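Local atomic coordinates of endoglucanase A (Clostridium acetobutylicum, PDB entry 3IK2), a protein that probably hydrolyses internal beta-1,4-glucosidic bonds of cellulose and related beta-glucans. Residues A[65-70]-A[81-86]; A[22-27]-A[381-386]; A[59-64]-A[114-119]. All blocks are in the same frame, centred on the assembly; numbering follows the deposited sequence.

In the fold
From the N terminus the chain first enters the barrel at strand 22-23, and interaction 2 closes the longest loop: 353 residues pass before 381-386 comes back to lie beside 22-27, joining the first and eighth strands of the parallel barrel. Both other contacts nest inside that loop. Interaction 3 brings 59-64 and 114-119 together as neighbours in a small antiparallel sheet, and within its loop lies interaction 1, where helix 65-69 packs on the start of helix 82-93. These two contacts are joined directly in sequence, since strand 61-63 leads through N64 into helix 65-69. The centre of interaction 1 is about 17 Å from that of interaction 2 and about 18 Å from that of interaction 3.

Interaction 1. Residues A[65-70]-A[81-86]; sequences YWLTLY and ASVYTA
V83 is the hub of this contact, its two methyl groups sharing CB of W66 and then parting. V83 CG1 leans on the Y70 ring, 3.6 Å from Y70 CD1. V83 CG2 sits against the backbone at W66 and L67, 3.7 Å from L67 N. The torsion of V83 (chi1 166°) sets the two methyls: CG1 extends opposite its own backbone N, while CG2 stays on the N side. L67 reaches in from the flank with CD2, which meets V83 CG2 and the hydroxyl of S82; the distance from L67 CD2 to S82 OG is 3.6 Å. The end of Y84 returns toward W66, putting Y84 OH 3.6 Å from W66 CZ3, at the indole edge and near the ring plane. Finally, the CB of A86 touches the carbonyl O of Y70 at 3.6 Å.

No hydrogen bond spans the two segments, and the polar ends are held elsewhere: S82 OG bonds to K76 O and Y84 OH to T102 O. W66 is steadied within its own helix, because Y70 CE1 lies 3.6 Å above one face of the W66 indole, displaced toward the rim. Y45 meets W66 as well and stacks on Y84, whose ring F155 contacts edge-to-face.

The axes of helices 65-69 and 82-86 run nearly in the same direction, 22° apart, and approach to 9.4 Å. A81 occupies the N-cap position of the second helix, where N50 OD1 accepts a bond from V83 N. Helix 65-69 belongs to the long excursion between barrel strands 34-37 and 99-103, and it packs on helix 82-93, which leads into strand 99-103 of the TIM-like barrel. I37 of strand 34-37 touches W66, Y70, V83 and Y84, and F155 and Y158 of helix 152-163 touch A81.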
ATOM      1  N   TYR A  65      -8.204  21.643  -4.618  1.00  8.28           N
ATOM      2  CA  TYR A  65      -7.058  21.022  -3.939  1.00  8.36           C
ATOM      3  C   TYR A  65      -6.320  19.991  -4.813  1.00  8.01           C
ATOM      4  O   TYR A  65      -5.087  19.988  -4.904  1.00  7.40           O
ATOM      5  CB  TYR A  65      -7.504  20.384  -2.609  1.00  8.85           C
ATOM      6  CG  TYR A  65      -6.397  19.621  -1.893  1.00  9.49           C
ATOM      7  CD1 TYR A  65      -5.409  20.298  -1.177  1.00 11.20           C
ATOM      8  CD2 TYR A  65      -6.353  18.210  -1.926  1.00  8.81           C
ATOM      9  CE1 TYR A  65      -4.379  19.593  -0.516  1.00 11.10           C
ATOM     10  CE2 TYR A  65      -5.342  17.501  -1.290  1.00  7.59           C
ATOM     11  CZ  TYR A  65      -4.351  18.197  -0.591  1.00 10.30           C
ATOM     12  OH  TYR A  65      -3.349  17.497   0.052  1.00 10.55           O
ATOM     13  N   TRP A  66      -7.077  19.108  -5.459  1.00  7.66           N
ATOM     14  CA  TRP A  66      -6.431  18.093  -6.286  1.00  7.70           C
ATOM     15  C   TRP A  66      -5.754  18.670  -7.557  1.00  7.78           C
ATOM     16  O   TRP A  66      -4.693  18.178  -7.964  1.00  7.88           O
ATOM     17  CB  TRP A  66      -7.347  16.869  -6.535  1.00  6.55           C
ATOM     18  CG  TRP A  66      -7.003  15.707  -5.602  1.00  7.03           C
ATOM     19  CD1 TRP A  66      -6.214  15.774  -4.478  1.00  6.57           C
ATOM     20  CD2 TRP A  66      -7.447  14.333  -5.697  1.00  4.91           C
ATOM     21  NE1 TRP A  66      -6.127  14.536  -3.887  1.00  6.26           N
ATOM     22  CE2 TRP A  66      -6.874  13.635  -4.605  1.00  4.75           C
ATOM     23  CE3 TRP A  66      -8.279  13.634  -6.589  1.00  4.77           C
ATOM     24  CZ2 TRP A  66      -7.101  12.246  -4.372  1.00  4.30           C
ATOM     25  CZ3 TRP A  66      -8.501  12.246  -6.365  1.00  5.10           C
ATOM     26  CH2 TRP A  66      -7.920  11.577  -5.256  1.00  6.32           C
ATOM     27  N   LEU A  67      -6.338  19.719  -8.142  1.00  7.17           N
ATOM     28  CA  LEU A  67      -5.667  20.471  -9.225  1.00  8.45           C
ATOM     29  C   LEU A  67      -4.280  21.002  -8.829  1.00  8.89           C
ATOM     30  O   LEU A  67      -3.339  20.877  -9.592  1.00  8.36           O
ATOM     31  CB  LEU A  67      -6.555  21.617  -9.755  1.00  9.11           C
ATOM     32  CG  LEU A  67      -7.788  21.188 -10.563  1.00  7.66           C
ATOM     33  CD1 LEU A  67      -8.775  22.333 -10.695  1.00  7.32           C
ATOM     34  CD2 LEU A  67      -7.377  20.725 -11.949  1.00  7.03           C
ATOM     35  N   THR A  68      -4.159  21.571  -7.624  1.00  9.28           N
ATOM     36  CA  THR A  68      -2.867  22.096  -7.163  1.00  9.60           C
ATOM     37  C   THR A  68      -1.881  21.002  -6.740  1.00  9.17           C
ATOM     38  O   THR A  68      -0.730  21.038  -7.144  1.00  9.37           O
ATOM     39  CB  THR A  68      -3.020  23.227  -6.065  1.00 10.64           C
ATOM     40  OG1 THR A  68      -3.539  22.681  -4.836  1.00 11.27           O
ATOM     41  CG2 THR A  68      -3.964  24.325  -6.567  1.00 10.55           C
ATOM     42  N   LEU A  69      -2.347  20.024  -5.955  1.00  9.21           N
ATOM     43  CA  LEU A  69      -1.553  18.895  -5.509  1.00  8.87           C
ATOM     44  C   LEU A  69      -0.891  18.130  -6.658  1.00  9.39           C
ATOM     45  O   LEU A  69       0.262  17.682  -6.544  1.00  9.94           O
ATOM     46  CB  LEU A  69      -2.390  17.946  -4.621  1.00  8.65           C
ATOM     47  CG  LEU A  69      -1.641  16.796  -3.929  1.00  8.84           C
ATOM     48  CD1 LEU A  69      -0.600  17.341  -2.938  1.00  9.83           C
ATOM     49  CD2 LEU A  69      -2.565  15.754  -3.249  1.00 10.35           C
ATOM     50  N   TYR A  70      -1.610  17.963  -7.749  1.00  9.91           N
ATOM     51  CA  TYR A  70      -1.093  17.188  -8.889  1.00 10.78           C
ATOM     52  C   TYR A  70      -0.498  18.074  -9.991  1.00 12.29           C
ATOM     53  O   TYR A  70      -0.140  17.587 -11.062  1.00 13.70           O
ATOM     54  CB  TYR A  70      -2.155  16.185  -9.386  1.00  8.86           C
ATOM     55  CG  TYR A  70      -2.363  15.095  -8.349  1.00  7.75           C
ATOM     56  CD1 TYR A  70      -3.410  15.151  -7.439  1.00  5.04           C
ATOM     57  CD2 TYR A  70      -1.461  14.036  -8.244  1.00  7.19           C
ATOM     58  CE1 TYR A  70      -3.562  14.146  -6.443  1.00  6.82           C
ATOM     59  CE2 TYR A  70      -1.597  13.036  -7.245  1.00  7.21           C
ATOM     60  CZ  TYR A  70      -2.642  13.107  -6.350  1.00  7.17           C
ATOM     61  OH  TYR A  70      -2.766  12.122  -5.391  1.00  7.05           O
ATOM     62  N   ALA A  81     -10.582  14.941 -16.125  1.00 10.64           N
ATOM     63  CA  ALA A  81      -9.601  14.037 -15.543  1.00  9.68           C
ATOM     64  C   ALA A  81      -8.169  14.561 -15.589  1.00  8.70           C
ATOM     65  O   ALA A  81      -7.214  13.804 -15.420  1.00  8.81           O
ATOM     66  CB  ALA A  81      -9.713  12.635 -16.159  1.00  8.73           C
ATOM     67  N   SER A  82      -8.017  15.865 -15.780  1.00  8.30           N
ATOM     68  CA  SER A  82      -6.675  16.466 -15.840  1.00  7.97           C
ATOM     69  C   SER A  82      -5.805  16.135 -14.610  1.00  7.61           C
ATOM     70  O   SER A  82      -4.584  16.032 -14.724  1.00  8.04           O
ATOM     71  CB  SER A  82      -6.747  17.986 -16.090  1.00  7.55           C
ATOM     72  OG  SER A  82      -7.163  18.689 -14.928  1.00  9.15           O
ATOM     73  N   VAL A  83      -6.434  15.964 -13.450  1.00  6.71           N
ATOM     74  CA  VAL A  83      -5.734  15.550 -12.250  1.00  6.03           C
ATOM     75  C   VAL A  83      -5.126  14.138 -12.448  1.00  6.21           C
ATOM     76  O   VAL A  83      -3.944  13.908 -12.168  1.00  6.14           O
ATOM     77  CB  VAL A  83      -6.682  15.612 -11.000  1.00  6.23           C
ATOM     78  CG1 VAL A  83      -6.098  14.856  -9.784  1.00  5.92           C
ATOM     79  CG2 VAL A  83      -7.064  17.079 -10.621  1.00  3.94           C
ATOM     80  N   TYR A  84      -5.951  13.208 -12.935  1.00  6.65           N
ATOM     81  CA  TYR A  84      -5.550  11.806 -13.193  1.00  6.10           C
ATOM     82  C   TYR A  84      -4.588  11.669 -14.380  1.00  6.28           C
ATOM     83  O   TYR A  84      -3.677  10.834 -14.359  1.00  6.17           O
ATOM     84  CB  TYR A  84      -6.786  10.912 -13.384  1.00  5.95           C
ATOM     85  CG  TYR A  84      -7.520  10.574 -12.090  1.00  7.14           C
ATOM     86  CD1 TYR A  84      -7.917   9.268 -11.822  1.00  7.01           C
ATOM     87  CD2 TYR A  84      -7.818  11.556 -11.143  1.00  5.27           C
ATOM     88  CE1 TYR A  84      -8.597   8.947 -10.665  1.00  5.35           C
ATOM     89  CE2 TYR A  84      -8.479  11.243  -9.971  1.00  4.66           C
ATOM     90  CZ  TYR A  84      -8.871   9.933  -9.744  1.00  5.69           C
ATOM     91  OH  TYR A  84      -9.551   9.610  -8.598  1.00  6.10           O
ATOM     92  N   THR A  85      -4.785  12.466 -15.425  1.00  6.39           N
ATOM     93  CA  THR A  85      -3.820  12.430 -16.516  1.00  6.75           C
ATOM     94  C   THR A  85      -2.464  13.070 -16.132  1.00  7.18           C
ATOM     95  O   THR A  85      -1.405  12.551 -16.487  1.00  7.87           O
ATOM     96  CB  THR A  85      -4.432  12.862 -17.895  1.00  7.11           C
ATOM     97  OG1 THR A  85      -4.794  14.245 -17.884  1.00  7.43           O
ATOM     98  CG2 THR A  85      -5.693  12.025 -18.207  1.00  2.78           C
ATOM     99  N   ALA A  86      -2.465  14.131 -15.333  1.00  7.83           N
ATOM    100  CA  ALA A  86      -1.182  14.643 -14.824  1.00  7.65           C
ATOM    101  C   ALA A  86      -0.496  13.537 -13.998  1.00  7.62           C
ATOM    102  O   ALA A  86       0.685  13.249 -14.193  1.00  7.07           O
ATOM    103  CB  ALA A  86      -1.375  15.912 -13.983  1.00  7.65           C
TER

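Interaction 2. Residues A[22-27]-A[381-386]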
ATOM      1  N   GLY A  22       5.690   0.972  -3.698  1.00  5.73           N
ATOM      2  CA  GLY A  22       4.926   2.078  -4.247  1.00  5.36           C
ATOM      3  C   GLY A  22       4.671   3.175  -3.233  1.00  5.57           C
ATOM      4  O   GLY A  22       4.940   3.023  -2.019  1.00  4.80           O
ATOM      5  N   THR A  23       4.148   4.291  -3.730  1.00  5.38           N
ATOM      6  CA  THR A  23       3.785   5.405  -2.867  1.00  4.50           C
ATOM      7  C   THR A  23       2.485   6.108  -3.313  1.00  4.73           C
ATOM      8  O   THR A  23       2.105   6.011  -4.483  1.00  5.29           O
ATOM      9  CB  THR A  23       4.964   6.401  -2.748  1.00  4.89           C
ATOM     10  OG1 THR A  23       4.717   7.313  -1.660  1.00  3.24           O
ATOM     11  CG2 THR A  23       5.184   7.145  -4.097  1.00  3.44           C
ATOM     12  N   ASN A  24       1.830   6.789  -2.363  1.00  4.75           N
ATOM     13  CA  ASN A  24       0.726   7.753  -2.590  1.00  5.10           C
ATOM     14  C   ASN A  24       1.259   9.189  -2.754  1.00  5.62           C
ATOM     15  O   ASN A  24       0.534  10.077  -3.210  1.00  4.70           O
ATOM     16  CB  ASN A  24      -0.213   7.807  -1.381  1.00  4.95           C
ATOM     17  CG  ASN A  24      -1.146   6.613  -1.276  1.00  6.64           C
ATOM     18  OD1 ASN A  24      -2.222   6.641  -1.921  1.00  6.51           O
ATOM     19  ND2 ASN A  24      -0.829   5.685  -0.494  1.00  6.89           N
ATOM     20  N   GLN A  25       2.509   9.403  -2.327  1.00  6.38           N
ATOM     21  CA  GLN A  25       3.137  10.714  -2.328  1.00  7.12           C
ATOM     22  C   GLN A  25       4.532  10.563  -2.872  1.00  6.80           C
ATOM     23  O   GLN A  25       5.310   9.751  -2.383  1.00  6.59           O
ATOM     24  CB  GLN A  25       3.166  11.382  -0.916  1.00  7.79           C
ATOM     25  CG  GLN A  25       1.795  11.914  -0.407  1.00  7.98           C
ATOM     26  CD  GLN A  25       0.944  10.808   0.197  1.00  8.37           C
ATOM     27  OE1 GLN A  25       1.469   9.804   0.687  1.00  9.79           O
ATOM     28  NE2 GLN A  25      -0.374  10.961   0.122  1.00  8.43           N
ATOM     29  N   ASP A  26       4.847  11.359  -3.891  1.00  6.16           N
ATOM     30  CA  ASP A  26       6.193  11.345  -4.449  1.00  6.81           C
ATOM     31  C   ASP A  26       7.300  11.757  -3.475  1.00  5.97           C
ATOM     32  O   ASP A  26       7.135  12.655  -2.684  1.00  5.16           O
ATOM     33  CB  ASP A  26       6.262  12.178  -5.725  1.00  6.26           C
ATOM     34  CG  ASP A  26       5.561  11.493  -6.879  1.00 10.22           C
ATOM     35  OD1 ASP A  26       5.676  10.233  -7.004  1.00 12.27           O
ATOM     36  OD2 ASP A  26       4.866  12.210  -7.622  1.00 11.19           O
ATOM     37  N   PHE A  27       8.438  11.094  -3.621  1.00  6.69           N
ATOM     38  CA  PHE A  27       9.637  11.337  -2.853  1.00  6.77           C
ATOM     39  C   PHE A  27      10.619  12.186  -3.615  1.00  7.83           C
ATOM     40  O   PHE A  27      10.802  12.018  -4.840  1.00  8.37           O
ATOM     41  CB  PHE A  27      10.285  10.010  -2.538  1.00  6.00           C
ATOM     42  CG  PHE A  27       9.426   9.106  -1.696  1.00  6.95           C
ATOM     43  CD1 PHE A  27       9.085   7.827  -2.148  1.00  5.83           C
ATOM     44  CD2 PHE A  27       8.975   9.524  -0.444  1.00  6.58           C
ATOM     45  CE1 PHE A  27       8.329   6.963  -1.358  1.00  4.68           C
ATOM     46  CE2 PHE A  27       8.191   8.674   0.358  1.00  5.22           C
ATOM     47  CZ  PHE A  27       7.872   7.392  -0.108  1.00  4.73           C
ATOM     48  N   PHE A 381       0.813  -5.516  -3.942  1.00  8.15           N
ATOM     49  CA  PHE A 381       0.819  -4.066  -4.154  1.00  6.58           C
ATOM     50  C   PHE A 381       0.851  -3.378  -2.786  1.00  6.70           C
ATOM     51  O   PHE A 381       0.150  -3.784  -1.846  1.00  6.38           O
ATOM     52  CB  PHE A 381      -0.435  -3.662  -4.952  1.00  6.48           C
ATOM     53  CG  PHE A 381      -0.481  -2.188  -5.367  1.00  6.10           C
ATOM     54  CD1 PHE A 381      -0.069  -1.798  -6.646  1.00  7.25           C
ATOM     55  CD2 PHE A 381      -0.973  -1.210  -4.490  1.00  3.77           C
ATOM     56  CE1 PHE A 381      -0.120  -0.428  -7.042  1.00  6.92           C
ATOM     57  CE2 PHE A 381      -1.018   0.148  -4.869  1.00  3.79           C
ATOM     58  CZ  PHE A 381      -0.583   0.539  -6.147  1.00  4.27           C
ATOM     59  N   ALA A 382       1.667  -2.343  -2.660  1.00  6.30           N
ATOM     60  CA  ALA A 382       1.621  -1.531  -1.456  1.00  6.87           C
ATOM     61  C   ALA A 382       2.055  -0.104  -1.791  1.00  6.70           C
ATOM     62  O   ALA A 382       2.978   0.090  -2.567  1.00  7.43           O
ATOM     63  CB  ALA A 382       2.515  -2.128  -0.370  1.00  5.47           C
ATOM     64  N   THR A 383       1.353   0.859  -1.216  1.00  6.02           N
ATOM     65  CA  THR A 383       1.625   2.262  -1.390  1.00  5.99           C
ATOM     66  C   THR A 383       1.637   2.947   0.002  1.00  6.48           C
ATOM     67  O   THR A 383       0.648   2.951   0.753  1.00  6.59           O
ATOM     68  CB  THR A 383       0.678   2.961  -2.430  1.00  6.53           C
ATOM     69  OG1 THR A 383      -0.664   2.492  -2.302  1.00  6.99           O
ATOM     70  CG2 THR A 383       1.122   2.686  -3.862  1.00  4.16           C
ATOM     71  N   TYR A 384       2.815   3.449   0.354  1.00  5.55           N
ATOM     72  CA  TYR A 384       3.040   4.232   1.538  1.00  5.86           C
ATOM     73  C   TYR A 384       2.198   5.512   1.452  1.00  6.35           C
ATOM     74  O   TYR A 384       1.963   6.026   0.352  1.00  6.40           O
ATOM     75  CB  TYR A 384       4.532   4.563   1.540  1.00  5.92           C
ATOM     76  CG  TYR A 384       4.977   5.644   2.484  1.00  6.29           C
ATOM     77  CD1 TYR A 384       5.310   5.334   3.806  1.00  5.55           C
ATOM     78  CD2 TYR A 384       5.107   6.959   2.049  1.00  4.85           C
ATOM     79  CE1 TYR A 384       5.721   6.298   4.667  1.00  6.92           C
ATOM     80  CE2 TYR A 384       5.536   7.945   2.915  1.00  5.42           C
ATOM     81  CZ  TYR A 384       5.848   7.599   4.227  1.00  6.24           C
ATOM     82  OH  TYR A 384       6.285   8.552   5.125  1.00  4.67           O
ATOM     83  N   TRP A 385       1.732   5.986   2.615  1.00  6.86           N
ATOM     84  CA  TRP A 385       0.997   7.234   2.774  1.00  6.29           C
ATOM     85  C   TRP A 385       1.791   8.146   3.731  1.00  6.66           C
ATOM     86  O   TRP A 385       2.073   7.759   4.867  1.00  7.15           O
ATOM     87  CB  TRP A 385      -0.442   7.032   3.312  1.00  5.54           C
ATOM     88  CG  TRP A 385      -1.205   8.330   3.315  1.00  4.03           C
ATOM     89  CD1 TRP A 385      -1.157   9.309   4.285  1.00  3.98           C
ATOM     90  CD2 TRP A 385      -2.116   8.823   2.293  1.00  4.12           C
ATOM     91  NE1 TRP A 385      -1.962  10.378   3.916  1.00  5.42           N
ATOM     92  CE2 TRP A 385      -2.562  10.102   2.708  1.00  5.09           C
ATOM     93  CE3 TRP A 385      -2.609   8.298   1.082  1.00  5.86           C
ATOM     94  CZ2 TRP A 385      -3.452  10.877   1.942  1.00  5.08           C
ATOM     95  CZ3 TRP A 385      -3.505   9.074   0.315  1.00  4.37           C
ATOM     96  CH2 TRP A 385      -3.913  10.343   0.754  1.00  4.27           C
ATOM     97  N   GLU A 386       2.137   9.337   3.237  1.00  5.88           N
ATOM     98  CA  GLU A 386       2.903  10.349   3.939  1.00  6.78           C
ATOM     99  C   GLU A 386       2.125  10.971   5.092  1.00  7.30           C
ATOM    100  O   GLU A 386       1.026  11.491   4.884  1.00  6.65           O
ATOM    101  CB  GLU A 386       3.301  11.452   2.945  1.00  6.29           C
ATOM    102  CG  GLU A 386       4.120  12.604   3.573  1.00  7.33           C
ATOM    103  CD  GLU A 386       5.296  12.119   4.352  1.00  8.80           C
ATOM    104  OE1 GLU A 386       5.586  12.707   5.420  1.00  7.24           O
ATOM    105  OE2 GLU A 386       5.948  11.150   3.891  1.00 10.36           O
TER
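Strands 22-23 and 381-384 run parallel, with G22 bridged to T383 and T23 to Y384; Y384 N donates to G22 O at 3.2 Å, and the bond from G22 N to A382 O is weak. Beyond the strands, Y384 O is gripped twice by N24. N24 N approaches Y384 O almost along the C=O axis at 2.8 Å. N24 ND2 reaches Y384 O from above the carbonyl plane at 2.9 Å, with the oxygen close to the plane of the N24 amide. N24 also bonds R36 NH1 through OD1 and S351 O through ND2, which fixes the rotation of the amide.

Q25 continues the pairing with its side chain. Q25 OE1 accepts from E386 N at 2.7 Å in a nearly straight bond (174°). The bend at chi2 (82°) turns the amide so that Q25 NE2 also stands over the centre of one W385 face, 3.3 Å above it, with the amide steeply inclined to the ring. On the T23 and Y384 face of the sheet, F27 CZ reaches Y384 CD2 at 3.5 Å, and the two rings meet obliquely, their planes at 42°. T23 OG1 lies at the Y384 ring edge and donates to Q25 O.

This junction closes the eight-stranded TIM-like barrel by seating the first strand against the last. Strand 34-37 lies on the other side of 22-23, strand 347-353 beyond 379-384, and helix 393-403 touches F27 and Y384, both of them through V395.

Interaction 3. Residues A[59-64]-A[114-119]; sequences KNESDN and SGPLAN
L117 O accepts from water 1 and from water 2, each at 2.7 Å. Water 1 also donates to K59 O, while water 2 accepts from N60 ND2 and donates to N119 OD1, the latter at 2.9 Å. Water 3 links that same ND2 and OD1 a second time, so the two asparagines, with N60 ND2 and N119 OD1 themselves 4.3 Å apart, are joined through solvent. N60 CG stands on the backbone N side of CB (chi1 -76°), and from there its amide faces waters 2 and 3.

The direct backbone bonds define a short antiparallel ladder. S62 and G115 form the hydrogen-bonded pair, S62 N reaching G115 O at 2.9 Å and G115 N returning to S62 O at 2.8 Å. E61 and P116 form the next, non-hydrogen-bonded pair; L117 N then bonds N60 O at 3.0 Å. Strand 61-63 is the middle of a three-stranded antiparallel sheet, with 52-53 along its other edge and 115-116 along this one.

On the face carrying E61 and P116, the glutamate chain and the proline ring lie side by side, pointing the same way. Away from that face, CD2 of L117 lies against S62 OG at 3.3 Å, while the hydrogen bond of that hydroxyl goes to N53 ND2. L190 touches both N60 and L117.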
ATOM      1  N   LYS A  59     -12.931  20.829   6.923  1.00 10.08           N
ATOM      2  CA  LYS A  59     -14.072  21.762   6.962  1.00 10.30           C
ATOM      3  C   LYS A  59     -15.101  21.571   5.867  1.00 10.08           C
ATOM      4  O   LYS A  59     -15.811  22.524   5.508  1.00  9.46           O
ATOM      5  CB  LYS A  59     -13.606  23.219   6.960  1.00 10.68           C
ATOM      6  CG  LYS A  59     -12.897  23.617   8.219  1.00 12.56           C
ATOM      7  CD  LYS A  59     -11.451  23.925   7.977  1.00 15.33           C
ATOM      8  CE  LYS A  59     -10.793  24.457   9.260  1.00 16.55           C
ATOM      9  NZ  LYS A  59      -9.382  24.014   9.233  1.00 17.82           N
ATOM     10  N   ASN A  60     -15.198  20.334   5.372  1.00  9.44           N
ATOM     11  CA  ASN A  60     -16.111  19.985   4.294  1.00  8.68           C
ATOM     12  C   ASN A  60     -15.897  20.949   3.153  1.00  8.31           C
ATOM     13  O   ASN A  60     -16.852  21.410   2.555  1.00  7.73           O
ATOM     14  CB  ASN A  60     -17.544  20.076   4.787  1.00  8.61           C
ATOM     15  CG  ASN A  60     -17.932  18.917   5.657  1.00  8.68           C
ATOM     16  OD1 ASN A  60     -17.532  17.789   5.406  1.00  9.61           O
ATOM     17  ND2 ASN A  60     -18.749  19.181   6.681  1.00  8.38           N
ATOM     18  N   GLU A  61     -14.634  21.274   2.879  1.00  8.41           N
ATOM     19  CA  GLU A  61     -14.308  22.291   1.867  1.00  8.71           C
ATOM     20  C   GLU A  61     -14.276  21.751   0.430  1.00  9.14           C
ATOM     21  O   GLU A  61     -13.572  20.757   0.121  1.00  8.03           O
ATOM     22  CB  GLU A  61     -12.982  22.960   2.210  1.00  8.49           C
ATOM     23  CG  GLU A  61     -12.598  24.093   1.276  1.00 10.65           C
ATOM     24  CD  GLU A  61     -11.285  24.711   1.667  1.00 12.85           C
ATOM     25  OE1 GLU A  61     -11.302  25.528   2.599  1.00 13.92           O
ATOM     26  OE2 GLU A  61     -10.244  24.355   1.059  1.00 12.90           O
ATOM     27  N   SER A  62     -15.042  22.422  -0.427  1.00  8.69           N
ATOM     28  CA  SER A  62     -15.053  22.145  -1.856  1.00  8.97           C
ATOM     29  C   SER A  62     -14.125  23.133  -2.545  1.00  9.16           C
ATOM     30  O   SER A  62     -14.268  24.357  -2.397  1.00  7.66           O
ATOM     31  CB  SER A  62     -16.462  22.273  -2.419  1.00  8.88           C
ATOM     32  OG  SER A  62     -17.199  21.104  -2.155  1.00  8.93           O
ATOM     33  N   ASP A  63     -13.175  22.599  -3.307  1.00  8.74           N
ATOM     34  CA  ASP A  63     -12.075  23.417  -3.758  1.00  9.12           C
ATOM     35  C   ASP A  63     -11.262  22.758  -4.885  1.00  8.94           C
ATOM     36  O   ASP A  63     -11.592  21.663  -5.386  1.00  9.79           O
ATOM     37  CB  ASP A  63     -11.171  23.780  -2.556  1.00  8.40           C
ATOM     38  CG  ASP A  63     -10.564  22.553  -1.901  1.00  9.11           C
ATOM     39  OD1 ASP A  63     -10.474  21.508  -2.589  1.00  8.95           O
ATOM     40  OD2 ASP A  63     -10.188  22.619  -0.710  1.00  8.27           O
ATOM     41  N   ASN A  64     -10.188  23.432  -5.262  1.00  8.12           N
ATOM     42  CA  ASN A  64      -9.325  22.984  -6.346  1.00  8.96           C
ATOM     43  C   ASN A  64      -8.099  22.211  -5.816  1.00  8.28           C
ATOM     44  O   ASN A  64      -7.089  22.128  -6.494  1.00  8.38           O
ATOM     45  CB  ASN A  64      -8.838  24.197  -7.152  1.00  9.18           C
ATOM     46  CG  ASN A  64      -7.892  25.111  -6.331  1.00 10.22           C
ATOM     47  OD1 ASN A  64      -7.643  24.877  -5.149  1.00  9.94           O
ATOM     48  ND2 ASN A  64      -7.367  26.141  -6.969  1.00 12.81           N
ATOM     49  N   SER A 114     -16.798  26.163  -3.902  1.00 12.15           N
ATOM     50  CA  SER A 114     -17.361  27.230  -3.058  1.00 13.29           C
ATOM     51  C   SER A 114     -16.822  27.261  -1.636  1.00 13.27           C
ATOM     52  O   SER A 114     -17.284  28.060  -0.847  1.00 14.03           O
ATOM     53  CB  SER A 114     -18.899  27.226  -3.051  1.00 12.36           C
ATOM     54  OG  SER A 114     -19.422  25.958  -2.669  1.00 14.93           O
ATOM     55  N   GLY A 115     -15.844  26.414  -1.314  1.00 13.41           N
ATOM     56  CA  GLY A 115     -15.193  26.470  -0.008  1.00 13.31           C
ATOM     57  C   GLY A 115     -15.867  25.612   1.064  1.00 13.91           C
ATOM     58  O   GLY A 115     -16.531  24.631   0.739  1.00 13.90           O
ATOM     59  N   PRO A 116     -15.707  25.980   2.351  1.00 14.48           N
ATOM     60  CA  PRO A 116     -16.335  25.181   3.419  1.00 14.97           C
ATOM     61  C   PRO A 116     -17.845  25.096   3.245  1.00 15.59           C
ATOM     62  O   PRO A 116     -18.494  26.121   3.055  1.00 16.61           O
ATOM     63  CB  PRO A 116     -15.967  25.928   4.708  1.00 14.66           C
ATOM     64  CG  PRO A 116     -14.783  26.753   4.366  1.00 14.28           C
ATOM     65  CD  PRO A 116     -14.944  27.121   2.897  1.00 14.42           C
ATOM     66  N   LEU A 117     -18.390  23.879   3.250  1.00 15.62           N
ATOM     67  CA  LEU A 117     -19.828  23.674   3.086  1.00 15.69           C
ATOM     68  C   LEU A 117     -20.525  23.632   4.438  1.00 16.30           C
ATOM     69  O   LEU A 117     -19.918  23.274   5.466  1.00 15.89           O
ATOM     70  CB  LEU A 117     -20.093  22.389   2.299  1.00 15.71           C
ATOM     71  CG  LEU A 117     -20.151  22.384   0.756  1.00 16.13           C
ATOM     72  CD1 LEU A 117     -19.680  23.664   0.026  1.00 15.99           C
ATOM     73  CD2 LEU A 117     -19.491  21.218   0.189  1.00 15.09           C
ATOM     74  N   ALA A 118     -21.790  24.042   4.430  1.00 17.03           N
ATOM     75  CA  ALA A 118     -22.641  24.024   5.622  1.00 17.98           C
ATOM     76  C   ALA A 118     -23.285  22.656   5.725  1.00 18.73           C
ATOM     77  O   ALA A 118     -23.407  21.941   4.727  1.00 18.19           O
ATOM     78  CB  ALA A 118     -23.723  25.119   5.538  1.00 17.42           C
ATOM     79  N   ASN A 119     -23.690  22.305   6.943  1.00 20.17           N
ATOM     80  CA  ASN A 119     -24.388  21.048   7.226  1.00 21.98           C
ATOM     81  C   ASN A 119     -25.687  20.942   6.471  1.00 22.14           C
ATOM     82  O   ASN A 119     -26.166  19.855   6.188  1.00 23.06           O
ATOM     83  CB  ASN A 119     -24.596  20.906   8.724  1.00 22.02           C
ATOM     84  CG  ASN A 119     -23.290  20.701   9.452  1.00 25.83           C
ATOM     85  OD1 ASN A 119     -22.351  20.130   8.881  1.00 31.48           O
ATOM     86  ND2 ASN A 119     -23.201  21.167  10.702  1.00 28.54           N
TER
HETATM   87  O   HOH W   1     -17.562  23.750   6.773  1.00 17.11           O
HETATM   88  O   HOH W   2     -20.172  21.275   7.294  1.00 14.07           O
HETATM   89  O   HOH W   3     -20.379  17.823   8.918  1.00 16.02           O